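Local coordinates for protein FMN-dependent NADH-azoreductase 1 (Bacillus anthracis, PDB 4M0C) that probably reduces quinones with NADH through bound FMN, protecting against thiol-specific stress from electrophilic quinones, and cleaves aromatic azo compounds to amines, at residues A[102-107]-A[164-169]; A[147-152]-A[185-190]. All coordinates share one frame; numbering follows the deposited sequence.

Overall arrangement
Both contacts are buried and lie where a five-stranded parallel sheet of flavodoxin-like fold meets FMN. Contact 2 is the more regular: neighbouring strands 143-150 and 181-188 pair by backbone hydrogen bonds, then open into glycine-bearing turns at the pyrimidine side of the flavin. Contact 1 joins the end of the central strand 97-103 and its following loop to the start of helix 165-177, chiefly through side-chain packing and one weak backbone bond, and reaches the second subunit. The two meet where Ser166 OG bonds Gln148 OE1 and Leu104 N probably bonds Ala149 O, so strand 143-150 connects the helix, the central strand and the edge strand of this chain.

Contact 1 of 2, residues A[102-107]-A[164-169]; sequences LPLHNF and EYSHKY. With FMN (flavin mononucleotide), chain C.
Leu104, whose side chain rests on Ser166, turns its carbonyl O to the FMN hydroxyl O2', which donates to it at 2.7 Å. This is the flavin-binding loop that follows the central strand of a flavodoxin-like fold. Two successive amides serve the isoalloxazine. Asn106 N gives FMN N5 a nearly straight bond (2.8 Å, 174° at the hydrogen), while Phe107 N reaches FMN O4 at 3.1 Å only weakly. Both residues have left-handed backbone angles, which turn the chain round the flavin. Phe107 CG stands beside its own backbone N (chi1 -53°), and this brings the ring to the same carbonyl: FMN O4 lies 3.2 Å above the ring plane, over its centre. Trp159 meets the Phe107 ring edge-to-face.

Leucine suits position 104 because its branches can divide between two surfaces. With CG anti to the backbone N (chi1 -179°), Leu104 CD1 meets Ser166 OG at 3.4 Å, and Leu104 CD2 approaches FMN N3 at 3.7 Å. Serine is small enough for the helix to pack close to the leucine, and its hydroxyl is bonded to Gln148. Glu164, at the N-cap position, has its carboxylate in a salt bridge with Arg186, and the same oxygen, OE2, accepts from Gln148 NE2. Beyond the loop lies the second subunit, whose Tyr169 and Asp118 bond Asn106 through its O and ND2 respectively. At the helix start, Phe107 O accepts a weak bond from Tyr165 N at 3.3 Å, and Tyr165 CB touches the same oxygen at 3.2 Å.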
ATOM      1  N   LEU A 102       4.573  -0.389  12.676  1.00 24.74           N
ATOM      2  CA  LEU A 102       3.538  -1.049  11.884  1.00 25.05           C
ATOM      3  C   LEU A 102       3.429  -2.534  12.196  1.00 27.15           C
ATOM      4  O   LEU A 102       4.423  -3.182  12.524  1.00 26.95           O
ATOM      5  CB  LEU A 102       3.798  -0.863  10.385  1.00 23.32           C
ATOM      6  CG  LEU A 102       4.948  -1.648   9.740  1.00 28.21           C
ATOM      7  CD1 LEU A 102       4.767  -1.728   8.231  1.00 23.97           C
ATOM      8  CD2 LEU A 102       6.275  -0.989  10.043  1.00 29.33           C
ATOM      9  N   PRO A 103       2.208  -3.078  12.098  1.00 28.25           N
ATOM     10  CA  PRO A 103       2.031  -4.532  12.048  1.00 26.13           C
ATOM     11  C   PRO A 103       2.191  -4.953  10.589  1.00 26.96           C
ATOM     12  O   PRO A 103       1.974  -4.129   9.696  1.00 24.59           O
ATOM     13  CB  PRO A 103       0.577  -4.710  12.487  1.00 25.32           C
ATOM     14  CG  PRO A 103      -0.109  -3.475  11.968  1.00 26.30           C
ATOM     15  CD  PRO A 103       0.922  -2.354  12.008  1.00 26.72           C
ATOM     16  N   LEU A 104       2.584  -6.191  10.324  1.00 29.49           N
ATOM     17  CA  LEU A 104       2.644  -6.611   8.934  1.00 25.82           C
ATOM     18  C   LEU A 104       1.338  -7.290   8.599  1.00 27.12           C
ATOM     19  O   LEU A 104       1.031  -8.366   9.127  1.00 21.56           O
ATOM     20  CB  LEU A 104       3.826  -7.552   8.658  1.00 24.50           C
ATOM     21  CG  LEU A 104       3.905  -7.972   7.176  1.00 24.49           C
ATOM     22  CD1 LEU A 104       4.016  -6.750   6.236  1.00 21.86           C
ATOM     23  CD2 LEU A 104       5.053  -8.947   6.931  1.00 24.00           C
ATOM     24  N   HIS A 105       0.558  -6.653   7.729  1.00 22.47           N
ATOM     25  CA  HIS A 105      -0.695  -7.227   7.264  1.00 22.41           C
ATOM     26  C   HIS A 105      -0.618  -7.452   5.746  1.00 23.63           C
ATOM     27  O   HIS A 105      -0.548  -6.491   4.980  1.00 20.53           O
ATOM     28  CB  HIS A 105      -1.861  -6.286   7.579  1.00 22.59           C
ATOM     29  CG  HIS A 105      -2.167  -6.160   9.041  1.00 28.44           C
ATOM     30  ND1 HIS A 105      -2.865  -5.089   9.561  1.00 28.39           N
ATOM     31  CD2 HIS A 105      -1.902  -6.982  10.090  1.00 28.27           C
ATOM     32  CE1 HIS A 105      -2.996  -5.247  10.868  1.00 30.28           C
ATOM     33  NE2 HIS A 105      -2.429  -6.387  11.215  1.00 28.44           N
ATOM     34  N   ASN A 106      -0.631  -8.715   5.331  1.00 23.15           N
ATOM     35  CA  ASN A 106      -0.637  -9.074   3.912  1.00 26.26           C
ATOM     36  C   ASN A 106       0.561  -8.527   3.125  1.00 27.30           C
ATOM     37  O   ASN A 106       0.403  -8.003   2.017  1.00 28.90           O
ATOM     38  CB  ASN A 106      -1.969  -8.667   3.264  1.00 22.99           C
ATOM     39  CG  ASN A 106      -3.137  -9.412   3.861  1.00 28.10           C
ATOM     40  OD1 ASN A 106      -3.119 -10.646   3.930  1.00 27.90           O
ATOM     41  ND2 ASN A 106      -4.153  -8.674   4.325  1.00 25.95           N
ATOM     42  N   PHE A 107       1.746  -8.645   3.725  1.00 22.31           N
ATOM     43  CA  PHE A 107       3.019  -8.508   3.016  1.00 23.29           C
ATOM     44  C   PHE A 107       3.277  -7.145   2.391  1.00 22.94           C
ATOM     45  O   PHE A 107       4.060  -7.049   1.442  1.00 30.83           O
ATOM     46  CB  PHE A 107       3.163  -9.597   1.941  1.00 22.69           C
ATOM     47  CG  PHE A 107       2.967 -10.998   2.468  1.00 29.51           C
ATOM     48  CD1 PHE A 107       3.952 -11.621   3.222  1.00 33.30           C
ATOM     49  CD2 PHE A 107       1.794 -11.688   2.215  1.00 26.50           C
ATOM     50  CE1 PHE A 107       3.769 -12.921   3.706  1.00 32.89           C
ATOM     51  CE2 PHE A 107       1.606 -12.987   2.700  1.00 28.94           C
ATOM     52  CZ  PHE A 107       2.589 -13.598   3.439  1.00 31.29           C
ATOM     53  N   GLU A 164       8.485  -9.814   1.528  1.00 34.65           N
ATOM     54  CA  GLU A 164       8.432  -8.812   2.590  1.00 34.69           C
ATOM     55  C   GLU A 164       8.386  -7.412   1.976  1.00 33.64           C
ATOM     56  O   GLU A 164       9.292  -6.607   2.201  1.00 34.30           O
ATOM     57  CB  GLU A 164       9.652  -8.926   3.531  1.00 38.99           C
ATOM     58  CG  GLU A 164       9.451  -8.239   4.903  1.00 44.20           C
ATOM     59  CD  GLU A 164      10.754  -7.996   5.693  1.00 46.89           C
ATOM     60  OE1 GLU A 164      11.861  -8.183   5.142  1.00 45.35           O
ATOM     61  OE2 GLU A 164      10.663  -7.596   6.878  1.00 45.76           O
ATOM     62  N   TYR A 165       7.336  -7.108   1.213  1.00 30.27           N
ATOM     63  CA  TYR A 165       7.295  -5.833   0.487  1.00 28.63           C
ATOM     64  C   TYR A 165       7.197  -4.596   1.376  1.00 29.19           C
ATOM     65  O   TYR A 165       7.603  -3.507   0.965  1.00 28.37           O
ATOM     66  CB  TYR A 165       6.214  -5.843  -0.608  1.00 26.71           C
ATOM     67  CG  TYR A 165       6.568  -6.811  -1.714  1.00 29.09           C
ATOM     68  CD1 TYR A 165       7.685  -6.597  -2.515  1.00 26.27           C
ATOM     69  CD2 TYR A 165       5.817  -7.955  -1.930  1.00 32.55           C
ATOM     70  CE1 TYR A 165       8.034  -7.494  -3.507  1.00 32.15           C
ATOM     71  CE2 TYR A 165       6.158  -8.854  -2.929  1.00 37.14           C
ATOM     72  CZ  TYR A 165       7.265  -8.613  -3.716  1.00 36.76           C
ATOM     73  OH  TYR A 165       7.604  -9.506  -4.710  1.00 41.44           O
ATOM     74  N   SER A 166       6.695  -4.771   2.600  1.00 22.74           N
ATOM     75  CA  SER A 166       6.599  -3.662   3.546  1.00 21.59           C
ATOM     76  C   SER A 166       7.976  -3.064   3.809  1.00 25.87           C
ATOM     77  O   SER A 166       8.182  -1.852   3.699  1.00 26.16           O
ATOM     78  CB  SER A 166       6.033  -4.167   4.870  1.00 21.66           C
ATOM     79  OG  SER A 166       6.874  -5.176   5.403  1.00 25.04           O
ATOM     80  N   HIS A 167       8.920  -3.934   4.163  1.00 20.35           N
ATOM     81  CA  HIS A 167      10.272  -3.499   4.459  1.00 19.68           C
ATOM     82  C   HIS A 167      10.976  -3.046   3.188  1.00 22.67           C
ATOM     83  O   HIS A 167      11.583  -1.967   3.162  1.00 28.51           O
ATOM     84  CB  HIS A 167      11.077  -4.620   5.127  1.00 22.35           C
ATOM     85  CG  HIS A 167      12.559  -4.430   5.024  1.00 28.86           C
ATOM     86  ND1 HIS A 167      13.217  -3.376   5.626  1.00 29.07           N
ATOM     87  CD2 HIS A 167      13.511  -5.145   4.376  1.00 33.34           C
ATOM     88  CE1 HIS A 167      14.510  -3.459   5.367  1.00 32.43           C
ATOM     89  NE2 HIS A 167      14.717  -4.524   4.613  1.00 35.72           N
ATOM     90  N   LYS A 168      10.914  -3.866   2.136  1.00 20.44           N
ATOM     91  CA  LYS A 168      11.552  -3.509   0.867  1.00 23.47           C
ATOM     92  C   LYS A 168      11.112  -2.145   0.345  1.00 24.41           C
ATOM     93  O   LYS A 168      11.941  -1.345  -0.109  1.00 22.70           O
ATOM     94  CB  LYS A 168      11.281  -4.566  -0.193  1.00 26.54           C
ATOM     95  CG  LYS A 168      12.048  -5.864   0.030  1.00 31.50           C
ATOM     96  CD  LYS A 168      11.778  -6.843  -1.105  1.00 38.32           C
ATOM     97  CE  LYS A 168      12.687  -8.056  -0.985  1.00 47.44           C
ATOM     98  NZ  LYS A 168      12.360  -9.106  -1.996  1.00 56.54           N
ATOM     99  N   TYR A 169       9.813  -1.878   0.405  1.00 22.59           N
ATOM    100  CA  TYR A 169       9.288  -0.601  -0.056  1.00 19.18           C
ATOM    101  C   TYR A 169       9.745   0.577   0.813  1.00 22.34           C
ATOM    102  O   TYR A 169      10.219   1.589   0.294  1.00 20.21           O
ATOM    103  CB  TYR A 169       7.757  -0.646  -0.097  1.00 18.51           C
ATOM    104  CG  TYR A 169       7.096   0.667  -0.464  1.00 20.55           C
ATOM    105  CD1 TYR A 169       7.090   1.119  -1.779  1.00 22.61           C
ATOM    106  CD2 TYR A 169       6.469   1.445   0.504  1.00 17.47           C
ATOM    107  CE1 TYR A 169       6.478   2.320  -2.124  1.00 21.72           C
ATOM    108  CE2 TYR A 169       5.860   2.644   0.174  1.00 16.35           C
ATOM    109  CZ  TYR A 169       5.860   3.072  -1.145  1.00 20.38           C
ATOM    110  OH  TYR A 169       5.238   4.256  -1.479  1.00 19.80           O
TER
HETATM  111  N1  FMN C 301       2.038 -11.907   9.401  1.00 26.82           N
HETATM  112  C2  FMN C 301       3.011 -12.101   8.439  1.00 27.82           C
HETATM  113  O2  FMN C 301       4.120 -12.531   8.784  1.00 30.04           O
HETATM  114  N3  FMN C 301       2.746 -11.814   7.100  1.00 28.72           N
HETATM  115  C4  FMN C 301       1.505 -11.326   6.729  1.00 32.07           C
HETATM  116  O4  FMN C 301       1.270 -11.060   5.546  1.00 30.30           O
HETATM  117  C4A FMN C 301       0.519 -11.138   7.700  1.00 30.59           C
HETATM  118  N5  FMN C 301      -0.737 -10.667   7.358  1.00 26.05           N
HETATM  119  C5A FMN C 301      -1.699 -10.474   8.339  1.00 25.21           C
HETATM  120  C6  FMN C 301      -2.958  -9.984   7.996  1.00 25.72           C
HETATM  121  C7  FMN C 301      -3.924  -9.788   8.980  1.00 28.50           C
HETATM  122  C7M FMN C 301      -5.276  -9.259   8.579  1.00 28.46           C
HETATM  123  C8  FMN C 301      -3.645 -10.074  10.314  1.00 27.91           C
HETATM  124  C8M FMN C 301      -4.698  -9.864  11.370  1.00 29.13           C
HETATM  125  C9  FMN C 301      -2.389 -10.569  10.660  1.00 24.99           C
HETATM  126  C9A FMN C 301      -1.411 -10.761   9.673  1.00 26.10           C
HETATM  127  N10 FMN C 301      -0.157 -11.249  10.006  1.00 25.57           N
HETATM  128  C10 FMN C 301       0.796 -11.432   9.034  1.00 27.47           C
HETATM  129  C1' FMN C 301       0.205 -11.563  11.432  1.00 24.85           C
HETATM  130  C2' FMN C 301       0.625 -10.271  12.139  1.00 26.04           C
HETATM  131  O2' FMN C 301       1.700  -9.626  11.469  1.00 27.85           O
HETATM  132  C3' FMN C 301       1.049 -10.608  13.555  1.00 29.06           C
HETATM  133  O3' FMN C 301      -0.102 -11.011  14.268  1.00 30.23           O
HETATM  134  C4' FMN C 301       1.682  -9.406  14.235  1.00 28.41           C
HETATM  135  O4' FMN C 301       2.109  -9.785  15.529  1.00 31.36           O
HETATM  136  C5' FMN C 301       0.693  -8.255  14.380  1.00 24.06           C
HETATM  137  O5' FMN C 301       1.359  -7.176  15.003  1.00 27.99           O
HETATM  138  P   FMN C 301       0.684  -6.409  16.245  1.00 28.14           P
HETATM  139  O1P FMN C 301       0.637  -7.395  17.381  1.00 37.30           O
HETATM  140  O2P FMN C 301       1.534  -5.206  16.622  1.00 29.25           O
HETATM  141  O3P FMN C 301      -0.717  -5.990  15.865  1.00 29.89           O

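Contact 2 of 2, residues A[147-152]-A[185-190]. With FMN (flavin mononucleotide), chain C.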
ATOM      1  N   ILE A 147       9.800  -0.160  13.266  1.00 23.35           N
ATOM      2  CA  ILE A 147       9.443  -1.251  14.174  1.00 24.06           C
ATOM      3  C   ILE A 147       8.264  -2.004  13.567  1.00 25.01           C
ATOM      4  O   ILE A 147       7.165  -1.452  13.433  1.00 21.44           O
ATOM      5  CB  ILE A 147       9.049  -0.734  15.558  1.00 24.77           C
ATOM      6  CG1 ILE A 147      10.254  -0.050  16.224  1.00 19.16           C
ATOM      7  CG2 ILE A 147       8.499  -1.893  16.456  1.00 22.09           C
ATOM      8  CD1 ILE A 147       9.878   0.692  17.522  1.00 19.87           C
ATOM      9  N   GLN A 148       8.504  -3.253  13.175  1.00 24.17           N
ATOM     10  CA  GLN A 148       7.493  -4.051  12.482  1.00 24.76           C
ATOM     11  C   GLN A 148       7.291  -5.382  13.184  1.00 23.90           C
ATOM     12  O   GLN A 148       8.250  -6.130  13.383  1.00 20.76           O
ATOM     13  CB  GLN A 148       7.940  -4.322  11.041  1.00 28.44           C
ATOM     14  CG  GLN A 148       7.030  -5.293  10.267  1.00 34.50           C
ATOM     15  CD  GLN A 148       7.621  -5.685   8.917  1.00 35.12           C
ATOM     16  OE1 GLN A 148       7.459  -4.968   7.934  1.00 36.24           O
ATOM     17  NE2 GLN A 148       8.310  -6.828   8.869  1.00 32.59           N
ATOM     18  N   ALA A 149       6.046  -5.689  13.543  1.00 24.51           N
ATOM     19  CA  ALA A 149       5.726  -7.002  14.088  1.00 21.35           C
ATOM     20  C   ALA A 149       5.135  -7.834  12.959  1.00 25.34           C
ATOM     21  O   ALA A 149       4.412  -7.311  12.109  1.00 21.36           O
ATOM     22  CB  ALA A 149       4.741  -6.891  15.238  1.00 22.06           C
ATOM     23  N   SER A 150       5.443  -9.128  12.951  1.00 26.53           N
ATOM     24  CA  SER A 150       4.964 -10.017  11.894  1.00 27.38           C
ATOM     25  C   SER A 150       4.748 -11.429  12.436  1.00 28.01           C
ATOM     26  O   SER A 150       5.438 -11.854  13.363  1.00 26.95           O
ATOM     27  CB  SER A 150       5.971 -10.034  10.740  1.00 24.03           C
ATOM     28  OG  SER A 150       7.193 -10.649  11.141  1.00 28.33           O
ATOM     29  N   GLY A 151       3.787 -12.153  11.873  1.00 25.56           N
ATOM     30  CA  GLY A 151       3.543 -13.523  12.284  1.00 27.62           C
ATOM     31  C   GLY A 151       4.667 -14.435  11.823  1.00 34.54           C
ATOM     32  O   GLY A 151       5.092 -15.345  12.550  1.00 34.26           O
ATOM     33  N   GLY A 152       5.158 -14.194  10.612  1.00 37.13           N
ATOM     34  CA  GLY A 152       6.202 -15.039  10.052  1.00 39.03           C
ATOM     35  C   GLY A 152       7.611 -14.526  10.316  1.00 37.70           C
ATOM     36  O   GLY A 152       7.802 -13.470  10.927  1.00 26.81           O
ATOM     37  N   VAL A 185      13.594  -2.992  13.089  1.00 23.97           N
ATOM     38  CA  VAL A 185      13.560  -3.989  14.136  1.00 27.81           C
ATOM     39  C   VAL A 185      12.352  -4.872  13.830  1.00 27.36           C
ATOM     40  O   VAL A 185      11.214  -4.386  13.776  1.00 25.63           O
ATOM     41  CB  VAL A 185      13.430  -3.340  15.534  1.00 26.78           C
ATOM     42  CG1 VAL A 185      12.977  -4.367  16.563  1.00 26.15           C
ATOM     43  CG2 VAL A 185      14.756  -2.695  15.954  1.00 23.92           C
ATOM     44  N   ARG A 186      12.593  -6.158  13.588  1.00 27.00           N
ATOM     45  CA  ARG A 186      11.482  -7.052  13.260  1.00 31.04           C
ATOM     46  C   ARG A 186      11.097  -7.864  14.492  1.00 31.57           C
ATOM     47  O   ARG A 186      11.822  -8.763  14.895  1.00 30.49           O
ATOM     48  CB  ARG A 186      11.868  -8.011  12.128  1.00 31.41           C
ATOM     49  CG  ARG A 186      12.224  -7.364  10.798  1.00 33.45           C
ATOM     50  CD  ARG A 186      12.864  -8.406   9.883  1.00 35.44           C
ATOM     51  NE  ARG A 186      12.997  -7.956   8.504  1.00 33.23           N
ATOM     52  CZ  ARG A 186      14.120  -7.483   7.971  1.00 38.98           C
ATOM     53  NH1 ARG A 186      15.225  -7.387   8.701  1.00 32.78           N
ATOM     54  NH2 ARG A 186      14.134  -7.091   6.702  1.00 43.68           N
ATOM     55  N   ALA A 187       9.963  -7.543  15.101  1.00 30.71           N
ATOM     56  CA  ALA A 187       9.412  -8.405  16.144  1.00 30.03           C
ATOM     57  C   ALA A 187       8.698  -9.523  15.386  1.00 29.99           C
ATOM     58  O   ALA A 187       7.463  -9.509  15.252  1.00 24.20           O
ATOM     59  CB  ALA A 187       8.434  -7.631  17.024  1.00 25.70           C
ATOM     60  N   GLN A 188       9.480 -10.475  14.876  1.00 28.43           N
ATOM     61  CA  GLN A 188       8.970 -11.439  13.903  1.00 30.79           C
ATOM     62  C   GLN A 188       8.743 -12.839  14.494  1.00 33.61           C
ATOM     63  O   GLN A 188       9.332 -13.209  15.518  1.00 35.95           O
ATOM     64  CB  GLN A 188       9.939 -11.538  12.725  1.00 30.05           C
ATOM     65  CG  GLN A 188      11.331 -12.040  13.142  1.00 34.13           C
ATOM     66  CD  GLN A 188      12.271 -12.153  11.964  1.00 37.06           C
ATOM     67  OE1 GLN A 188      11.868 -11.931  10.823  1.00 44.31           O
ATOM     68  NE2 GLN A 188      13.531 -12.493  12.228  1.00 38.93           N
ATOM     69  N   GLY A 189       7.880 -13.615  13.844  1.00 31.78           N
ATOM     70  CA  GLY A 189       7.619 -14.974  14.277  1.00 33.66           C
ATOM     71  C   GLY A 189       6.604 -15.061  15.397  1.00 34.57           C
ATOM     72  O   GLY A 189       6.586 -16.041  16.139  1.00 38.49           O
ATOM     73  N   THR A 190       5.749 -14.049  15.521  1.00 34.15           N
ATOM     74  CA  THR A 190       4.722 -14.075  16.566  1.00 37.56           C
ATOM     75  C   THR A 190       3.786 -15.277  16.431  1.00 39.91           C
ATOM     76  O   THR A 190       3.171 -15.692  17.403  1.00 45.12           O
ATOM     77  CB  THR A 190       3.915 -12.751  16.650  1.00 39.26           C
ATOM     78  OG1 THR A 190       3.202 -12.518  15.425  1.00 35.60           O
ATOM     79  CG2 THR A 190       4.852 -11.569  16.929  1.00 35.63           C
TER
HETATM   80  N1  FMN C 301       2.038 -11.907   9.401  1.00 26.82           N
HETATM   81  C2  FMN C 301       3.011 -12.101   8.439  1.00 27.82           C
HETATM   82  O2  FMN C 301       4.120 -12.531   8.784  1.00 30.04           O
HETATM   83  N3  FMN C 301       2.746 -11.814   7.100  1.00 28.72           N
HETATM   84  C4  FMN C 301       1.505 -11.326   6.729  1.00 32.07           C
HETATM   85  O4  FMN C 301       1.270 -11.060   5.546  1.00 30.30           O
HETATM   86  C4A FMN C 301       0.519 -11.138   7.700  1.00 30.59           C
HETATM   87  N5  FMN C 301      -0.737 -10.667   7.358  1.00 26.05           N
HETATM   88  C5A FMN C 301      -1.699 -10.474   8.339  1.00 25.21           C
HETATM   89  C6  FMN C 301      -2.958  -9.984   7.996  1.00 25.72           C
HETATM   90  C7  FMN C 301      -3.924  -9.788   8.980  1.00 28.50           C
HETATM   91  C7M FMN C 301      -5.276  -9.259   8.579  1.00 28.46           C
HETATM   92  C8  FMN C 301      -3.645 -10.074  10.314  1.00 27.91           C
HETATM   93  C8M FMN C 301      -4.698  -9.864  11.370  1.00 29.13           C
HETATM   94  C9  FMN C 301      -2.389 -10.569  10.660  1.00 24.99           C
HETATM   95  C9A FMN C 301      -1.411 -10.761   9.673  1.00 26.10           C
HETATM   96  N10 FMN C 301      -0.157 -11.249  10.006  1.00 25.57           N
HETATM   97  C10 FMN C 301       0.796 -11.432   9.034  1.00 27.47           C
HETATM   98  C1' FMN C 301       0.205 -11.563  11.432  1.00 24.85           C
HETATM   99  C2' FMN C 301       0.625 -10.271  12.139  1.00 26.04           C
HETATM  100  O2' FMN C 301       1.700  -9.626  11.469  1.00 27.85           O
HETATM  101  C3' FMN C 301       1.049 -10.608  13.555  1.00 29.06           C
HETATM  102  O3' FMN C 301      -0.102 -11.011  14.268  1.00 30.23           O
HETATM  103  C4' FMN C 301       1.682  -9.406  14.235  1.00 28.41           C
HETATM  104  O4' FMN C 301       2.109  -9.785  15.529  1.00 31.36           O
HETATM  105  C5' FMN C 301       0.693  -8.255  14.380  1.00 24.06           C
HETATM  106  O5' FMN C 301       1.359  -7.176  15.003  1.00 27.99           O
HETATM  107  P   FMN C 301       0.684  -6.409  16.245  1.00 28.14           P
HETATM  108  O1P FMN C 301       0.637  -7.395  17.381  1.00 37.30           O
HETATM  109  O2P FMN C 301       1.534  -5.206  16.622  1.00 29.25           O
HETATM  110  O3P FMN C 301      -0.717  -5.990  15.865  1.00 29.89           O
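Val185 O and Gln148 N begin a parallel ladder with an almost straight bond of 3.0 Å (177° at the hydrogen). Gln148 O takes the next step, accepting Ala187 N at 2.8 Å, and Ser150 N then donates to Ala187 O from above the carbonyl plane. Further along, Thr190 N donates to Ser150 O at 3.1 Å, in the carbonyl plane. Gly152 O is gripped from opposite faces of its plane, by Ser150 OG at 2.9 Å and by Gly189 N, also at 2.9 Å. A chi1 of 67° places the Ser150 hydroxyl for this bond and sets it beside Gln188 CB.

Side-chain packing is slight. The methyls of Ala149 and Ala187 touch on the sheet face covered by helices 22-37 and 195-214, where small residues suit the close approach of helix and cofactor. The polar side chains of Gln148 and Arg186 lie on the other face, toward helix 165-177. Gln188 shares that face, its OE1 and NE2 bonded to Tyr154 N and Thr155 OG1.

Bonds to FMN come from the turns. Gly151 N donates to FMN N1 at 3.0 Å and Gly152 N to FMN O2 at 2.7 Å; glycine suits both places, since the flavin lies close against their alpha carbons. These two N-H groups could be expected to stabilise negative charge at N1 and O2 of the reduced flavin. Gly189, at a positive phi of 83°, turns the backbone after strand 181-188, and Thr190 OG1, on the next residue, shares a 2.9 Å hydrogen bond with FMN O4'. Such turns at the C-terminal ends of parallel strands form the cofactor site typical of the flavodoxin-like fold.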